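Local coordinates for protein methylocystis parvus OBBP MbnE (Methylocystis parvus OBBP, PDB 5ICQ) that probably binds the copper chelator methanobactin in the periplasm, as the solute-binding protein of its uptake machinery, at residues R126-L131 with R180-L185; D147-F152 with A173-P178; G358-T363 with P569-S574; K319-F324 with K364-E369. All coordinates share one frame; numbering follows the deposited sequence.

Contact 1: R126-L131 with R180-L185; sequences RVTFHL and RVAYDL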
loop_
_atom_site.group_PDB
_atom_site.type_symbol
_atom_site.label_atom_id
_atom_site.label_comp_id
_atom_site.label_asym_id
_atom_site.label_seq_id
_atom_site.Cartn_x
_atom_site.Cartn_y
_atom_site.Cartn_z
ATOM N N ARG A 126 21.469 10.748 -13.584
ATOM C CA ARG A 126 20.805 11.802 -14.355
ATOM C C ARG A 126 19.530 11.265 -14.954
ATOM O O ARG A 126 19.495 10.122 -15.417
ATOM C CB ARG A 126 21.605 12.262 -15.565
ATOM C CG ARG A 126 22.192 13.608 -15.499
ATOM C CD ARG A 126 23.232 13.562 -14.455
ATOM N NE ARG A 126 24.028 14.747 -14.265
ATOM C CZ ARG A 126 24.371 15.237 -13.062
ATOM N NH1 ARG A 126 23.833 14.669 -11.977
ATOM N NH2 ARG A 126 25.136 16.302 -13.013
ATOM N N VAL A 127 18.555 12.152 -15.116
ATOM C CA VAL A 127 17.404 11.851 -15.958
ATOM C C VAL A 127 16.888 13.138 -16.585
ATOM O O VAL A 127 16.720 14.150 -15.895
ATOM C CB VAL A 127 16.299 11.125 -15.167
ATOM C CG1 VAL A 127 15.856 11.934 -13.939
ATOM C CG2 VAL A 127 15.123 10.794 -16.079
ATOM N N THR A 128 16.664 13.108 -17.896
ATOM C CA THR A 128 16.028 14.201 -18.619
ATOM C C THR A 128 14.716 13.712 -19.212
ATOM O O THR A 128 14.668 12.651 -19.845
ATOM C CB THR A 128 16.929 14.751 -19.731
ATOM O OG1 THR A 128 18.114 15.312 -19.151
ATOM C CG2 THR A 128 16.199 15.841 -20.522
ATOM N N PHE A 129 13.658 14.485 -19.006
ATOM C CA PHE A 129 12.350 14.196 -19.578
ATOM C C PHE A 129 12.146 15.066 -20.809
ATOM O O PHE A 129 12.330 16.285 -20.745
ATOM C CB PHE A 129 11.245 14.457 -18.559
ATOM C CG PHE A 129 11.321 13.565 -17.359
ATOM C CD1 PHE A 129 10.723 12.315 -17.374
ATOM C CD2 PHE A 129 11.987 13.974 -16.216
ATOM C CE1 PHE A 129 10.786 11.472 -16.255
ATOM C CE2 PHE A 129 12.058 13.145 -15.096
ATOM C CZ PHE A 129 11.458 11.891 -15.117
ATOM N N HIS A 130 11.778 14.438 -21.922
ATOM C CA HIS A 130 11.394 15.148 -23.140
ATOM C C HIS A 130 9.875 15.263 -23.159
ATOM O O HIS A 130 9.177 14.255 -23.300
ATOM C CB HIS A 130 11.883 14.412 -24.385
ATOM C CG HIS A 130 13.361 14.462 -24.586
ATOM N ND1 HIS A 130 14.250 13.830 -23.743
ATOM C CD2 HIS A 130 14.108 15.049 -25.552
ATOM C CE1 HIS A 130 15.481 14.037 -24.173
ATOM N NE2 HIS A 130 15.423 14.767 -25.272
ATOM N N LEU A 131 9.363 16.491 -23.045
ATOM C CA LEU A 131 7.925 16.697 -22.937
ATOM C C LEU A 131 7.237 16.577 -24.290
ATOM O O LEU A 131 7.779 16.989 -25.320
ATOM C CB LEU A 131 7.629 18.072 -22.334
ATOM C CG LEU A 131 8.366 18.389 -21.033
ATOM C CD1 LEU A 131 7.965 19.762 -20.513
ATOM C CD2 LEU A 131 8.079 17.316 -20.010
ATOM N N ARG A 180 12.319 20.247 -22.407
ATOM C CA ARG A 180 13.170 19.296 -21.711
ATOM C C ARG A 180 13.337 19.725 -20.261
ATOM O O ARG A 180 13.532 20.910 -19.983
ATOM C CB ARG A 180 14.551 19.195 -22.377
ATOM C CG ARG A 180 14.597 18.356 -23.640
ATOM C CD ARG A 180 15.965 18.479 -24.308
ATOM N NE ARG A 180 16.145 17.531 -25.403
ATOM C CZ ARG A 180 15.681 17.704 -26.639
ATOM N NH1 ARG A 180 14.995 18.794 -26.950
ATOM N NH2 ARG A 180 15.902 16.782 -27.567
ATOM N N VAL A 181 13.263 18.762 -19.344
ATOM C CA VAL A 181 13.559 18.975 -17.930
ATOM C C VAL A 181 14.687 18.025 -17.547
ATOM O O VAL A 181 14.527 16.800 -17.637
ATOM C CB VAL A 181 12.333 18.733 -17.036
ATOM C CG1 VAL A 181 12.695 18.984 -15.571
ATOM C CG2 VAL A 181 11.168 19.608 -17.478
ATOM N N ALA A 182 15.816 18.586 -17.107
ATOM C CA ALA A 182 17.008 17.823 -16.747
ATOM C C ALA A 182 17.175 17.824 -15.234
ATOM O O ALA A 182 17.270 18.894 -14.615
ATOM C CB ALA A 182 18.248 18.412 -17.422
ATOM N N TYR A 183 17.214 16.632 -14.642
ATOM C CA TYR A 183 17.470 16.469 -13.215
ATOM C C TYR A 183 18.873 15.892 -13.012
ATOM O O TYR A 183 19.188 14.815 -13.544
ATOM C CB TYR A 183 16.436 15.556 -12.555
ATOM C CG TYR A 183 15.039 16.126 -12.459
ATOM C CD1 TYR A 183 14.727 17.092 -11.511
ATOM C CD2 TYR A 183 14.012 15.653 -13.273
ATOM C CE1 TYR A 183 13.448 17.600 -11.400
ATOM C CE2 TYR A 183 12.723 16.158 -13.167
ATOM C CZ TYR A 183 12.446 17.126 -12.227
ATOM O OH TYR A 183 11.165 17.627 -12.126
ATOM N N ASP A 184 19.699 16.614 -12.245
ATOM C CA ASP A 184 21.016 16.177 -11.796
ATOM C C ASP A 184 20.898 15.370 -10.508
ATOM O O ASP A 184 20.540 15.916 -9.461
ATOM C CB ASP A 184 21.879 17.430 -11.645
ATOM C CG ASP A 184 23.210 17.203 -10.908
ATOM O OD1 ASP A 184 23.396 16.258 -10.149
ATOM O OD2 ASP A 184 24.135 18.001 -11.157
ATOM N N LEU A 185 21.243 14.076 -10.573
ATOM C CA LEU A 185 21.233 13.216 -9.393
ATOM C C LEU A 185 22.632 12.704 -9.035
ATOM O O LEU A 185 22.754 11.645 -8.426
ATOM C CB LEU A 185 20.281 12.029 -9.588
ATOM C CG LEU A 185 18.923 12.293 -10.249
ATOM C CD1 LEU A 185 18.126 10.988 -10.400
ATOM C CD2 LEU A 185 18.150 13.310 -9.457
HETATM O O HOH W 1 19.667 15.395 -16.436
#
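Phe-129 and Tyr-183 meet rim to rim on the face of the strand pair that also carries Val-127 and Val-181. Their CE2 atoms are 3.6 Å apart. The ring planes stand at 82°, and neither ring covers the other's face. Val-127 lies alongside Tyr-183 and points the same way, with Val-127 CG1 3.9 Å from Tyr-183 CB. Val-181, on the same face, packs on Val-148 and Leu-149 of helix 145-158.

The other face is polar. Arg-180 crosses His-130 and lays its CG over one face of the imidazole, 4.1 Å from the ring centroid, a CH-pi contact. Arg-126 is bent at chi2 (67°), which turns its guanidinium beside the carboxylate of Asp-184. The two form a salt bridge, but its exact geometry is doubtful. The two planes are 56° apart, so the groups do not meet flat. Between these pairs, Thr-128 OG1 lies 3.6 Å from Ala-182 CB, and a water joins this hydroxyl to Tyr-183 O.

Four backbone hydrogen bonds hold the strands, two between Val-127 and Tyr-183 and two between Phe-129 and Val-181. This is a regular antiparallel pair within a sheet that has helices packed on its apolar face.

Contact 2: D147-F152 with A173-P178; sequences DVLFSF and ATAPDP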
loop_
_atom_site.group_PDB
_atom_site.type_symbol
_atom_site.label_atom_id
_atom_site.label_comp_id
_atom_site.label_asym_id
_atom_site.label_seq_id
_atom_site.Cartn_x
_atom_site.Cartn_y
_atom_site.Cartn_z
ATOM N N ASP A 147 6.323 24.619 -16.265
ATOM C CA ASP A 147 5.325 24.037 -15.363
ATOM C C ASP A 147 5.910 22.903 -14.534
ATOM O O ASP A 147 5.556 22.743 -13.361
ATOM C CB ASP A 147 4.110 23.522 -16.141
ATOM C CG ASP A 147 3.379 24.625 -16.870
ATOM O OD1 ASP A 147 2.826 25.505 -16.178
ATOM O OD2 ASP A 147 3.357 24.609 -18.124
ATOM N N VAL A 148 6.779 22.084 -15.134
ATOM C CA VAL A 148 7.375 20.971 -14.396
ATOM C C VAL A 148 8.283 21.488 -13.288
ATOM O O VAL A 148 8.264 20.971 -12.165
ATOM C CB VAL A 148 8.133 20.036 -15.353
ATOM C CG1 VAL A 148 8.784 18.880 -14.570
ATOM C CG2 VAL A 148 7.198 19.500 -16.429
ATOM N N LEU A 149 9.103 22.507 -13.586
ATOM C CA LEU A 149 9.995 23.058 -12.566
ATOM C C LEU A 149 9.214 23.795 -11.485
ATOM O O LEU A 149 9.583 23.752 -10.305
ATOM C CB LEU A 149 11.020 23.992 -13.213
ATOM C CG LEU A 149 12.050 23.326 -14.132
ATOM C CD1 LEU A 149 13.017 24.363 -14.695
ATOM C CD2 LEU A 149 12.810 22.232 -13.392
ATOM N N PHE A 150 8.156 24.511 -11.875
ATOM C CA PHE A 150 7.264 25.132 -10.898
ATOM C C PHE A 150 6.675 24.091 -9.953
ATOM O O PHE A 150 6.613 24.303 -8.733
ATOM C CB PHE A 150 6.154 25.879 -11.642
ATOM C CG PHE A 150 4.930 26.173 -10.811
ATOM C CD1 PHE A 150 4.898 27.277 -9.973
ATOM C CD2 PHE A 150 3.801 25.371 -10.900
ATOM C CE1 PHE A 150 3.775 27.572 -9.216
ATOM C CE2 PHE A 150 2.669 25.652 -10.137
ATOM C CZ PHE A 150 2.658 26.768 -9.295
ATOM N N SER A 151 6.237 22.954 -10.505
ATOM C CA SER A 151 5.626 21.916 -9.683
ATOM C C SER A 151 6.656 21.262 -8.777
ATOM O O SER A 151 6.380 20.994 -7.601
ATOM C CB SER A 151 4.960 20.871 -10.579
ATOM O OG SER A 151 3.946 21.454 -11.387
ATOM N N PHE A 152 7.839 20.974 -9.324
ATOM C CA PHE A 152 8.924 20.412 -8.526
ATOM C C PHE A 152 9.268 21.320 -7.352
ATOM O O PHE A 152 9.350 20.864 -6.207
ATOM C CB PHE A 152 10.147 20.189 -9.415
ATOM C CG PHE A 152 11.380 19.775 -8.660
ATOM C CD1 PHE A 152 11.542 18.462 -8.240
ATOM C CD2 PHE A 152 12.384 20.694 -8.385
ATOM C CE1 PHE A 152 12.684 18.074 -7.545
ATOM C CE2 PHE A 152 13.531 20.309 -7.689
ATOM C CZ PHE A 152 13.675 18.998 -7.274
ATOM N N ALA A 173 17.698 21.001 -10.939
ATOM C CA ALA A 173 16.577 20.814 -11.855
ATOM C C ALA A 173 16.549 22.011 -12.790
ATOM O O ALA A 173 16.364 23.145 -12.335
ATOM C CB ALA A 173 15.249 20.702 -11.103
ATOM N N THR A 174 16.738 21.766 -14.085
ATOM C CA THR A 174 16.851 22.837 -15.063
ATOM C C THR A 174 16.074 22.474 -16.319
ATOM O O THR A 174 15.691 21.322 -16.541
ATOM C CB THR A 174 18.308 23.117 -15.447
ATOM O OG1 THR A 174 18.836 21.971 -16.119
ATOM C CG2 THR A 174 19.158 23.423 -14.221
ATOM N N ALA A 175 15.854 23.486 -17.155
ATOM C CA ALA A 175 15.163 23.336 -18.434
ATOM C C ALA A 175 16.120 23.797 -19.523
ATOM O O ALA A 175 16.208 25.000 -19.807
ATOM C CB ALA A 175 13.869 24.146 -18.459
ATOM N N PRO A 176 16.872 22.886 -20.146
ATOM C CA PRO A 176 17.750 23.313 -21.249
ATOM C C PRO A 176 16.987 23.971 -22.387
ATOM O O PRO A 176 17.547 24.815 -23.095
ATOM C CB PRO A 176 18.432 22.007 -21.689
ATOM C CG PRO A 176 17.602 20.907 -21.111
ATOM C CD PRO A 176 17.000 21.450 -19.852
ATOM N N ASP A 177 15.723 23.614 -22.569
ATOM C CA ASP A 177 14.821 24.298 -23.484
ATOM C C ASP A 177 13.399 24.054 -22.992
ATOM O O ASP A 177 13.186 23.235 -22.082
ATOM C CB ASP A 177 15.020 23.809 -24.931
ATOM C CG ASP A 177 14.737 22.335 -25.091
ATOM O OD1 ASP A 177 13.542 21.962 -25.133
ATOM O OD2 ASP A 177 15.707 21.554 -25.183
ATOM N N PRO A 178 12.401 24.755 -23.545
ATOM C CA PRO A 178 11.033 24.636 -23.000
ATOM C C PRO A 178 10.427 23.237 -23.067
ATOM O O PRO A 178 9.370 23.021 -22.457
ATOM C CB PRO A 178 10.227 25.624 -23.858
ATOM C CG PRO A 178 11.227 26.631 -24.292
ATOM C CD PRO A 178 12.483 25.847 -24.539
#
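Leu-149 sits over Ala-173 and Ala-175 and carries most of this contact. Its CG is anti to the carbonyl carbon (chi1 -68°), and chi2 is extended. These torsions send the two methyls to different places along the strand. Leu-149 CD2 meets Ala-173 CB at 3.7 Å. Leu-149 CD1 meets Ala-175 CB at 3.9 Å and also lies against the backbone that joins Thr-174 to Ala-175. Thr-174 points the other way.

Phe-152, one turn further on, differs, with CG anti to its own N (chi1 173°). Its ring approaches Ala-173 obliquely, with Phe-152 CE2 3.8 Å from Ala-173 CB. The small Ala-173 methyl therefore touches both large side chains. The Phe-152 ring also meets the rings of Tyr-183 and Tyr-167. With an alanine at Leu-149, both methyl contacts would go, and a gap would probably open between the helix and the two strand alanines.

Within the helix, Ser-151 OG turns back to Asp-147 O, 2.9 Å away. Ser-151 N bonds the same oxygen from the opposite side of the carbonyl plane.

No hydrogen bond crosses the contact. The axes of segments 147-152 and 173-175 run nearly antiparallel, at 163°, 8.9 Å apart at closest approach. This is alpha/beta packing, with helix 145-158 on one face of an antiparallel sheet, over strand 172-175 and its neighbour 180-184.

Contact 3: G358-T363 with P569-S574; sequences GLYTRT and PLFHAS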
loop_
_atom_site.group_PDB
_atom_site.type_symbol
_atom_site.label_atom_id
_atom_site.label_comp_id
_atom_site.label_asym_id
_atom_site.label_seq_id
_atom_site.Cartn_x
_atom_site.Cartn_y
_atom_site.Cartn_z
ATOM N N GLY A 358 -15.047 -17.555 8.743
ATOM C CA GLY A 358 -14.044 -18.371 8.079
ATOM C C GLY A 358 -13.477 -17.788 6.804
ATOM O O GLY A 358 -12.835 -18.509 6.036
ATOM N N LEU A 359 -13.654 -16.490 6.574
ATOM C CA LEU A 359 -13.331 -15.906 5.277
ATOM C C LEU A 359 -11.878 -15.475 5.129
ATOM O O LEU A 359 -11.438 -15.207 4.004
ATOM C CB LEU A 359 -14.230 -14.693 5.015
ATOM C CG LEU A 359 -15.699 -15.073 4.779
ATOM C CD1 LEU A 359 -16.569 -13.829 4.774
ATOM C CD2 LEU A 359 -15.858 -15.849 3.466
ATOM N N TYR A 360 -11.126 -15.372 6.215
ATOM C CA TYR A 360 -9.764 -14.877 6.124
ATOM C C TYR A 360 -8.760 -16.018 6.036
ATOM O O TYR A 360 -9.080 -17.188 6.251
ATOM C CB TYR A 360 -9.445 -13.989 7.318
ATOM C CG TYR A 360 -10.093 -12.628 7.268
ATOM C CD1 TYR A 360 -10.088 -11.870 6.111
ATOM C CD2 TYR A 360 -10.687 -12.089 8.403
ATOM C CE1 TYR A 360 -10.654 -10.600 6.084
ATOM C CE2 TYR A 360 -11.249 -10.831 8.385
ATOM C CZ TYR A 360 -11.238 -10.094 7.235
ATOM O OH TYR A 360 -11.804 -8.838 7.251
ATOM N N THR A 361 -7.517 -15.655 5.715
ATOM C CA THR A 361 -6.421 -16.609 5.681
ATOM C C THR A 361 -5.251 -16.044 6.482
ATOM O O THR A 361 -5.037 -14.829 6.512
ATOM C CB THR A 361 -6.006 -16.929 4.218
ATOM O OG1 THR A 361 -4.980 -17.930 4.211
ATOM C CG2 THR A 361 -5.483 -15.709 3.539
ATOM N N ARG A 362 -4.511 -16.923 7.157
ATOM C CA ARG A 362 -3.400 -16.457 7.986
ATOM C C ARG A 362 -2.347 -15.771 7.124
ATOM O O ARG A 362 -2.012 -16.247 6.039
ATOM C CB ARG A 362 -2.763 -17.626 8.740
ATOM C CG ARG A 362 -1.798 -17.186 9.868
ATOM C CD ARG A 362 -2.591 -16.688 11.109
ATOM N NE ARG A 362 -1.732 -16.015 12.089
ATOM C CZ ARG A 362 -1.095 -16.633 13.088
ATOM N NH1 ARG A 362 -1.227 -17.943 13.263
ATOM N NH2 ARG A 362 -0.323 -15.934 13.911
ATOM N N THR A 363 -1.829 -14.639 7.611
ATOM C CA THR A 363 -0.679 -14.000 6.979
ATOM C C THR A 363 0.614 -14.702 7.397
ATOM O O THR A 363 0.901 -14.839 8.595
ATOM C CB THR A 363 -0.636 -12.518 7.343
ATOM O OG1 THR A 363 -1.844 -11.898 6.879
ATOM C CG2 THR A 363 0.569 -11.837 6.676
ATOM N N PRO A 569 1.937 -12.415 13.257
ATOM C CA PRO A 569 1.175 -12.061 12.055
ATOM C C PRO A 569 -0.292 -12.387 12.257
ATOM O O PRO A 569 -0.639 -13.399 12.872
ATOM C CB PRO A 569 1.794 -12.936 10.958
ATOM C CG PRO A 569 3.046 -13.507 11.544
ATOM C CD PRO A 569 2.847 -13.550 13.032
ATOM N N LEU A 570 -1.151 -11.517 11.725
ATOM C CA LEU A 570 -2.586 -11.744 11.793
ATOM C C LEU A 570 -3.063 -12.373 10.481
ATOM O O LEU A 570 -2.661 -13.498 10.166
ATOM C CB LEU A 570 -3.316 -10.441 12.134
ATOM C CG LEU A 570 -3.145 -10.086 13.624
ATOM C CD1 LEU A 570 -3.639 -8.678 13.932
ATOM C CD2 LEU A 570 -3.865 -11.103 14.520
ATOM N N PHE A 571 -3.902 -11.691 9.706
ATOM C CA PHE A 571 -4.609 -12.393 8.632
ATOM C C PHE A 571 -5.088 -11.403 7.575
ATOM O O PHE A 571 -5.110 -10.190 7.797
ATOM C CB PHE A 571 -5.782 -13.189 9.205
ATOM C CG PHE A 571 -6.590 -12.415 10.210
ATOM C CD1 PHE A 571 -7.629 -11.601 9.804
ATOM C CD2 PHE A 571 -6.294 -12.494 11.564
ATOM C CE1 PHE A 571 -8.371 -10.877 10.732
ATOM C CE2 PHE A 571 -7.030 -11.777 12.494
ATOM C CZ PHE A 571 -8.065 -10.971 12.079
ATOM N N HIS A 572 -5.490 -11.944 6.419
ATOM C CA HIS A 572 -5.888 -11.119 5.289
ATOM C C HIS A 572 -6.909 -11.883 4.458
ATOM O O HIS A 572 -7.103 -13.085 4.631
ATOM C CB HIS A 572 -4.673 -10.723 4.436
ATOM C CG HIS A 572 -3.984 -11.892 3.801
ATOM N ND1 HIS A 572 -2.937 -12.559 4.403
ATOM C CD2 HIS A 572 -4.200 -12.518 2.619
ATOM C CE1 HIS A 572 -2.540 -13.549 3.621
ATOM N NE2 HIS A 572 -3.291 -13.548 2.531
ATOM N N ALA A 573 -7.584 -11.159 3.557
ATOM C CA ALA A 573 -8.443 -11.777 2.559
ATOM C C ALA A 573 -7.604 -12.095 1.324
ATOM O O ALA A 573 -6.876 -11.229 0.824
ATOM C CB ALA A 573 -9.603 -10.846 2.197
ATOM N N SER A 574 -7.682 -13.341 0.849
ATOM C CA SER A 574 -6.882 -13.714 -0.314
ATOM C C SER A 574 -7.393 -13.043 -1.571
ATOM O O SER A 574 -6.628 -12.860 -2.522
ATOM C CB SER A 574 -6.873 -15.235 -0.503
ATOM O OG SER A 574 -6.080 -15.861 0.486
HETATM O O HOH W 2 -9.163 -15.297 2.416
HETATM O O HOH W 3 -2.154 -9.349 7.596
#
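The His-572 ring has the Thr-361 CG2 methyl over one face, 3.6 Å from the ring centroid, a CH-pi contact. At the ring edge, His-572 ND1 is hydrogen-bonded to Thr-363 OG1 at 2.8 Å. Both the ring and the methyl take the position between backbone N and carbonyl carbon (chi1 63° for His-572), which brings them side by side. The Arg-362 guanidinium meets the backbone edge-on. Arg-362 NE and NH2 both bond Pro-569 O, at 2.9 and 2.8 Å, and this oxygen lies in the guanidinium plane. Were a leucine in its place, the Pro-569 carbonyl would lose both of these donors and would probably be left without a mate. The rings of Tyr-360 and Phe-571 cross obliquely, with centroids 5.1 Å apart and planes at 33°.

Two backbone bonds pair Thr-361 with His-572. A third runs from Thr-363 N to Leu-570 O. Thr-363 O is buried and has no partner.

The imidazole is held at both nitrogens, since His-572 NE2 is bonded to Glu-369, which also takes Ser-574 OG. The carboxylate probably draws a proton to NE2; its salt bridge to Lys-314 would probably temper any pull toward a charged ring.

Contact 4: K319-F324 with K364-E369; sequences KGLNGF and KSFFDE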
loop_
_atom_site.group_PDB
_atom_site.type_symbol
_atom_site.label_atom_id
_atom_site.label_comp_id
_atom_site.label_asym_id
_atom_site.label_seq_id
_atom_site.Cartn_x
_atom_site.Cartn_y
_atom_site.Cartn_z
ATOM N N LYS A 319 0.192 -9.735 -0.219
ATOM C CA LYS A 319 -0.765 -9.545 0.861
ATOM C C LYS A 319 -0.019 -9.391 2.180
ATOM O O LYS A 319 1.171 -9.713 2.285
ATOM C CB LYS A 319 -1.732 -10.729 0.954
ATOM C CG LYS A 319 -2.502 -11.020 -0.337
ATOM C CD LYS A 319 -3.561 -9.953 -0.575
ATOM C CE LYS A 319 -4.320 -10.208 -1.863
ATOM N NZ LYS A 319 -3.394 -10.300 -3.031
ATOM N N GLY A 320 -0.738 -8.922 3.194
ATOM C CA GLY A 320 -0.140 -8.686 4.500
ATOM C C GLY A 320 0.514 -7.315 4.550
ATOM O O GLY A 320 0.451 -6.575 3.571
ATOM N N LEU A 321 1.118 -6.954 5.681
ATOM C CA LEU A 321 1.046 -7.741 6.912
ATOM C C LEU A 321 0.590 -6.821 8.048
ATOM O O LEU A 321 1.142 -5.726 8.232
ATOM C CB LEU A 321 2.405 -8.381 7.257
ATOM C CG LEU A 321 2.515 -9.173 8.586
ATOM C CD1 LEU A 321 3.588 -10.264 8.494
ATOM C CD2 LEU A 321 2.818 -8.254 9.790
ATOM N N ASN A 322 -0.423 -7.268 8.783
ATOM C CA ASN A 322 -0.823 -6.705 10.065
ATOM C C ASN A 322 -0.466 -7.710 11.149
ATOM O O ASN A 322 -0.416 -8.915 10.892
ATOM C CB ASN A 322 -2.334 -6.445 10.144
ATOM C CG ASN A 322 -2.850 -5.605 9.014
ATOM O OD1 ASN A 322 -2.179 -4.685 8.552
ATOM N ND2 ASN A 322 -4.067 -5.906 8.568
ATOM N N GLY A 323 -0.238 -7.227 12.365
ATOM C CA GLY A 323 0.087 -8.175 13.422
ATOM C C GLY A 323 0.134 -7.522 14.782
ATOM O O GLY A 323 0.142 -6.294 14.907
ATOM N N PHE A 324 0.163 -8.375 15.813
ATOM C CA PHE A 324 0.515 -7.922 17.153
ATOM C C PHE A 324 2.000 -7.593 17.187
ATOM O O PHE A 324 2.833 -8.470 16.948
ATOM C CB PHE A 324 0.217 -9.000 18.204
ATOM C CG PHE A 324 -1.247 -9.266 18.438
ATOM C CD1 PHE A 324 -2.032 -8.359 19.150
ATOM C CD2 PHE A 324 -1.820 -10.452 18.002
ATOM C CE1 PHE A 324 -3.387 -8.613 19.385
ATOM C CE2 PHE A 324 -3.162 -10.725 18.251
ATOM C CZ PHE A 324 -3.946 -9.795 18.949
ATOM N N LYS A 364 1.392 -15.154 6.411
ATOM C CA LYS A 364 2.571 -15.974 6.684
ATOM C C LYS A 364 3.877 -15.299 6.305
ATOM O O LYS A 364 4.941 -15.892 6.509
ATOM C CB LYS A 364 2.461 -17.321 5.944
ATOM C CG LYS A 364 1.181 -18.071 6.258
ATOM C CD LYS A 364 1.278 -19.559 5.933
ATOM C CE LYS A 364 1.160 -19.830 4.452
ATOM N NZ LYS A 364 0.900 -21.282 4.193
ATOM N N SER A 365 3.830 -14.084 5.770
ATOM C CA SER A 365 5.003 -13.449 5.193
ATOM C C SER A 365 4.738 -11.955 5.151
ATOM O O SER A 365 3.580 -11.525 5.136
ATOM C CB SER A 365 5.282 -14.008 3.783
ATOM O OG SER A 365 6.129 -13.157 3.031
ATOM N N PHE A 366 5.814 -11.167 5.161
ATOM C CA PHE A 366 5.646 -9.735 4.938
ATOM C C PHE A 366 5.311 -9.405 3.492
ATOM O O PHE A 366 4.920 -8.270 3.215
ATOM C CB PHE A 366 6.903 -8.972 5.380
ATOM C CG PHE A 366 7.013 -8.853 6.867
ATOM C CD1 PHE A 366 7.619 -9.849 7.614
ATOM C CD2 PHE A 366 6.428 -7.772 7.524
ATOM C CE1 PHE A 366 7.672 -9.756 9.014
ATOM C CE2 PHE A 366 6.491 -7.667 8.901
ATOM C CZ PHE A 366 7.116 -8.657 9.645
ATOM N N PHE A 367 5.440 -10.366 2.578
ATOM C CA PHE A 367 5.061 -10.190 1.175
ATOM C C PHE A 367 4.288 -11.433 0.741
ATOM O O PHE A 367 4.664 -12.142 -0.188
ATOM C CB PHE A 367 6.296 -9.940 0.305
ATOM C CG PHE A 367 7.094 -8.762 0.754
ATOM C CD1 PHE A 367 6.793 -7.487 0.293
ATOM C CD2 PHE A 367 8.110 -8.916 1.687
ATOM C CE1 PHE A 367 7.508 -6.395 0.735
ATOM C CE2 PHE A 367 8.832 -7.825 2.131
ATOM C CZ PHE A 367 8.527 -6.564 1.659
ATOM N N ASP A 368 3.174 -11.691 1.428
ATOM C CA ASP A 368 2.527 -12.993 1.346
ATOM C C ASP A 368 1.821 -13.180 0.003
ATOM O O ASP A 368 1.422 -12.216 -0.658
ATOM C CB ASP A 368 1.527 -13.155 2.500
ATOM C CG ASP A 368 1.290 -14.601 2.869
ATOM O OD1 ASP A 368 2.000 -15.473 2.340
ATOM O OD2 ASP A 368 0.402 -14.868 3.704
ATOM N N GLU A 369 1.674 -14.447 -0.392
ATOM C CA GLU A 369 0.951 -14.838 -1.605
ATOM C C GLU A 369 1.511 -14.138 -2.841
ATOM O O GLU A 369 0.775 -13.567 -3.650
ATOM C CB GLU A 369 -0.547 -14.563 -1.451
ATOM C CG GLU A 369 -1.180 -15.271 -0.272
ATOM C CD GLU A 369 -2.682 -15.395 -0.437
ATOM O OE1 GLU A 369 -3.420 -15.079 0.515
ATOM O OE2 GLU A 369 -3.124 -15.802 -1.535
HETATM O O HOH W 4 -1.561 -12.275 -4.178
#
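Leu-321, which packs on Phe-366, follows a cis peptide bond from Gly-320. Gly-320 itself has a positive phi (85°). A side chain on it would press on Ser-365 O and on the carbonyl of Lys-319, so this turn calls for glycine.

The kinked chain delivers Leu-321 onto the Phe-366 ring. Its CG is anti to the backbone N (chi1 176°). Leu-321 CD1 then stands over the middle of one ring face, 3.8 Å from the centroid and 6° off the normal. This is a nearly ideal CH-pi contact. Leu-321 CD2 reaches Phe-366 CE2, also at 3.8 Å.

Before the kink, Lys-319 and Asp-368 form a single antiparallel bridge. Lys-319 N bonds Asp-368 O at 2.8 Å, and Asp-368 N bonds Lys-319 O at 2.9 Å. The Asp-368 carboxylate serves its own loop. Its OD2 takes Lys-364 N from above the carboxylate plane, 2.9 Å away. Ser-365 OG accepts from Phe-367 N, an ST turn, and is also bonded to Asp-558. The Glu-369 carboxylate forms a salt bridge with Lys-314. Lys-319 NZ bonds Asn-317 O and a water.

The loop 364-369 thus packs on the chain just before strand 322-326. That strand lies between strands 494-498 and 567-572 in the mixed sheet. Phe-366 reaches on to Leu-561 and Leu-562 of helix 547-563 and to Trp-513. Phe-367 packs on Val-554 and Tyr-557 of the same helix.

The four contacts form two clusters. Contacts 1 and 2 have centres 9 Å apart and share one antiparallel sheet, where strands 180-184 and 172-175 are neighbours. Contact 2 is nested inside the chain loop that contact 1 closes. Contacts 3 and 4 come later in the chain. Their centres are also 9 Å apart, and both reach the mixed sheet through neighbouring strands 567-572 and 322-326. Their segments alternate along the chain, so the two contacts interlock, and Glu-369 of contact 4 bonds His-572 and Ser-574 of contact 3. Centres in different clusters lie about 37 to 47 Å apart. Each cluster thus ties together a separate part of this large binding protein.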